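Local coordinates for protein kunitz-type conkunitzin-S1 (Conus striatus, PDB 6Q6C) that blocks voltage-activated potassium channels of the Shaker family as a Kunitz-type toxin of cone-snail venom, at residues N45-R48 and D52-D55. The protein carries 1 engineered substitution. Residues are numbered along the deposited sequence; the frame is centred on the assembly and turned at random.
Engineered in segment 52-55: Asp-55 (natural residue Arg). With NO3 (nitrate ion), chain D; NO3 (nitrate ion), chain F; PO4 (phosphate ion), chain C.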
loop_
_atom_site.group_PDB
_atom_site.type_symbol
_atom_site.label_atom_id
_atom_site.label_comp_id
_atom_site.label_asym_id
_atom_site.label_seq_id
_atom_site.Cartn_x
_atom_site.Cartn_y
_atom_site.Cartn_z
ATOM N N ASN A 45 0.992 0.981 -4.650
ATOM C CA ASN A 45 1.093 0.064 -3.504
ATOM C C ASN A 45 0.318 0.671 -2.333
ATOM O O ASN A 45 0.913 1.163 -1.386
ATOM C CB ASN A 45 2.529 -0.260 -3.171
ATOM C CG ASN A 45 2.625 -1.376 -2.177
ATOM O OD1 ASN A 45 1.629 -1.940 -1.741
ATOM N ND2 ASN A 45 3.846 -1.667 -1.767
ATOM N N ASN A 46 -0.982 0.795 -2.519
ATOM C CA ASN A 46 -1.833 1.657 -1.666
ATOM C C ASN A 46 -3.220 1.068 -1.710
ATOM O O ASN A 46 -3.849 1.151 -2.768
ATOM C CB ASN A 46 -1.729 3.081 -2.206
ATOM C CG ASN A 46 -2.548 4.061 -1.395
ATOM O OD1 ASN A 46 -3.538 3.680 -0.820
ATOM N ND2 ASN A 46 -2.050 5.290 -1.293
ATOM N N PHE A 47 -3.670 0.460 -0.612
ATOM C CA PHE A 47 -4.960 -0.258 -0.572
ATOM C C PHE A 47 -5.766 0.294 0.607
ATOM O O PHE A 47 -5.247 0.613 1.676
ATOM C CB PHE A 47 -4.794 -1.770 -0.380
ATOM C CG PHE A 47 -3.907 -2.385 -1.438
ATOM C CD1 PHE A 47 -2.528 -2.387 -1.317
ATOM C CD2 PHE A 47 -4.490 -2.985 -2.528
ATOM C CE1 PHE A 47 -1.749 -2.889 -2.343
ATOM C CE2 PHE A 47 -3.718 -3.523 -3.552
ATOM C CZ PHE A 47 -2.365 -3.480 -3.426
ATOM N N ARG A 48 -7.074 0.377 0.439
ATOM C CA ARG A 48 -7.979 0.730 1.533
ATOM C C ARG A 48 -8.155 -0.421 2.502
ATOM O O ARG A 48 -8.349 -0.108 3.744
ATOM C CB ARG A 48 -9.328 1.224 1.050
ATOM C CG ARG A 48 -9.206 2.541 0.306
ATOM C CD ARG A 48 -10.587 3.038 -0.078
ATOM N NE ARG A 48 -10.571 4.279 -0.809
ATOM C CZ ARG A 48 -10.521 5.481 -0.274
ATOM N NH1 ARG A 48 -10.468 5.590 1.043
ATOM N NH2 ARG A 48 -10.449 6.551 -1.058
ATOM N N ASP A 52 -7.826 -6.485 0.147
ATOM C CA ASP A 52 -7.390 -6.188 -1.236
ATOM C C ASP A 52 -5.882 -6.261 -1.387
ATOM O O ASP A 52 -5.409 -6.752 -2.373
ATOM C CB ASP A 52 -7.947 -4.855 -1.689
ATOM C CG ASP A 52 -9.446 -4.924 -1.769
ATOM O OD1 ASP A 52 -10.015 -5.939 -2.287
ATOM O OD2 ASP A 52 -10.008 -4.014 -1.317
ATOM N N CYS A 53 -5.139 -5.837 -0.401
ATOM C CA CYS A 53 -3.686 -5.930 -0.475
ATOM C C CYS A 53 -3.272 -7.399 -0.451
ATOM O O CYS A 53 -2.484 -7.786 -1.305
ATOM C CB CYS A 53 -3.084 -5.168 0.695
ATOM S SG CYS A 53 -1.275 -5.194 0.772
ATOM N N GLN A 54 -3.883 -8.226 0.395
ATOM C CA GLN A 54 -3.516 -9.670 0.467
ATOM C C GLN A 54 -3.901 -10.363 -0.841
ATOM O O GLN A 54 -3.093 -11.149 -1.399
ATOM C CB GLN A 54 -4.194 -10.335 1.654
ATOM C CG GLN A 54 -3.557 -9.898 2.948
ATOM C CD GLN A 54 -4.033 -10.629 4.186
ATOM O OE1 GLN A 54 -3.301 -10.707 5.199
ATOM N NE2 GLN A 54 -5.256 -11.103 4.154
ATOM N N ASP A 55 -5.078 -10.058 -1.369
ATOM C CA ASP A 55 -5.575 -10.727 -2.603
ATOM C C ASP A 55 -4.664 -10.350 -3.769
ATOM O O ASP A 55 -4.413 -11.146 -4.659
ATOM C CB ASP A 55 -7.008 -10.281 -2.801
ATOM C CG ASP A 55 -7.794 -11.057 -3.838
ATOM O OD1 ASP A 55 -7.760 -12.293 -3.835
ATOM O OD2 ASP A 55 -8.479 -10.400 -4.593
HETATM N N NO3 D . -8.768 -0.974 -2.464
HETATM O O1 NO3 D . -7.906 0.217 -2.394
HETATM O O2 NO3 D . -8.821 -1.733 -3.602
HETATM O O3 NO3 D . -8.820 -1.810 -0.978
HETATM N N NO3 F . -11.175 5.267 -3.850
HETATM O O1 NO3 F . -10.300 6.068 -4.247
HETATM O O2 NO3 F . -12.623 5.786 -3.639
HETATM O O3 NO3 F . -10.749 3.595 -3.538
HETATM P P PO4 C . -10.234 10.600 -0.379
HETATM O O1 PO4 C . -9.220 11.454 0.382
HETATM O O2 PO4 C . -9.504 9.362 -0.904
HETATM O O3 PO4 C . -10.972 11.417 -1.387
HETATM O O4 PO4 C . -11.267 10.030 0.619
#
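Different first torsions bring Phe-47 and Cys-53 together. In Phe-47, CG lies anti to the carbonyl carbon (chi1 -56°), which turns one ring face to Cys-53 in the first turn of the helix. In Cys-53, SG is anti to the backbone N (chi1 179°), which sets the sulfur obliquely to the same ring. This holds for one of two deposited conformers of Cys-53. Cys-53 CA makes a CH-pi contact over one ring face, 3.6 Å from the centroid of Phe-47 and almost on the ring normal. Cys-53 CB packs over the same face, near the CG-CD1 bond, 3.5 Å from Phe-47 CD1. The sulfur is farther out, with SG of Cys-53 4.3 Å from the Phe-47 ring centroid, a tentative Cys sulfur-aromatic contact given the second conformer. The Asp-52 backbone C approaches obliquely, 3.7 Å from Phe-47 CD2. At the ring edge, in plane, lies Asn-45 OD1.

A nitrate, probably from the crystallisation liquor, lies between Arg-48 and Asp-52 beside the ring. It accepts a nearly straight hydrogen bond from Arg-48 N to O1, 3.0 Å long. Asp-52 CB packs against the same ion. The extended side chain of Arg-48 leads away from the helix. Its NE donates to O3 of a second nitrate at 2.8 Å, and its NH2 donates to phosphate O2 at 3.0 Å.

Within this Kunitz domain, the contact packs the loop after strand 31-37 onto helix 50-58. The disulfide from Cys-53 to Cys-32 ties that helix to strand 31-37. Backbone hydrogen bonds join Phe-47 to Ile-23, and Cys-53 also touches Ile-23 and Tyr-25. The loop is thus held between strand 20-26 and helix 50-58.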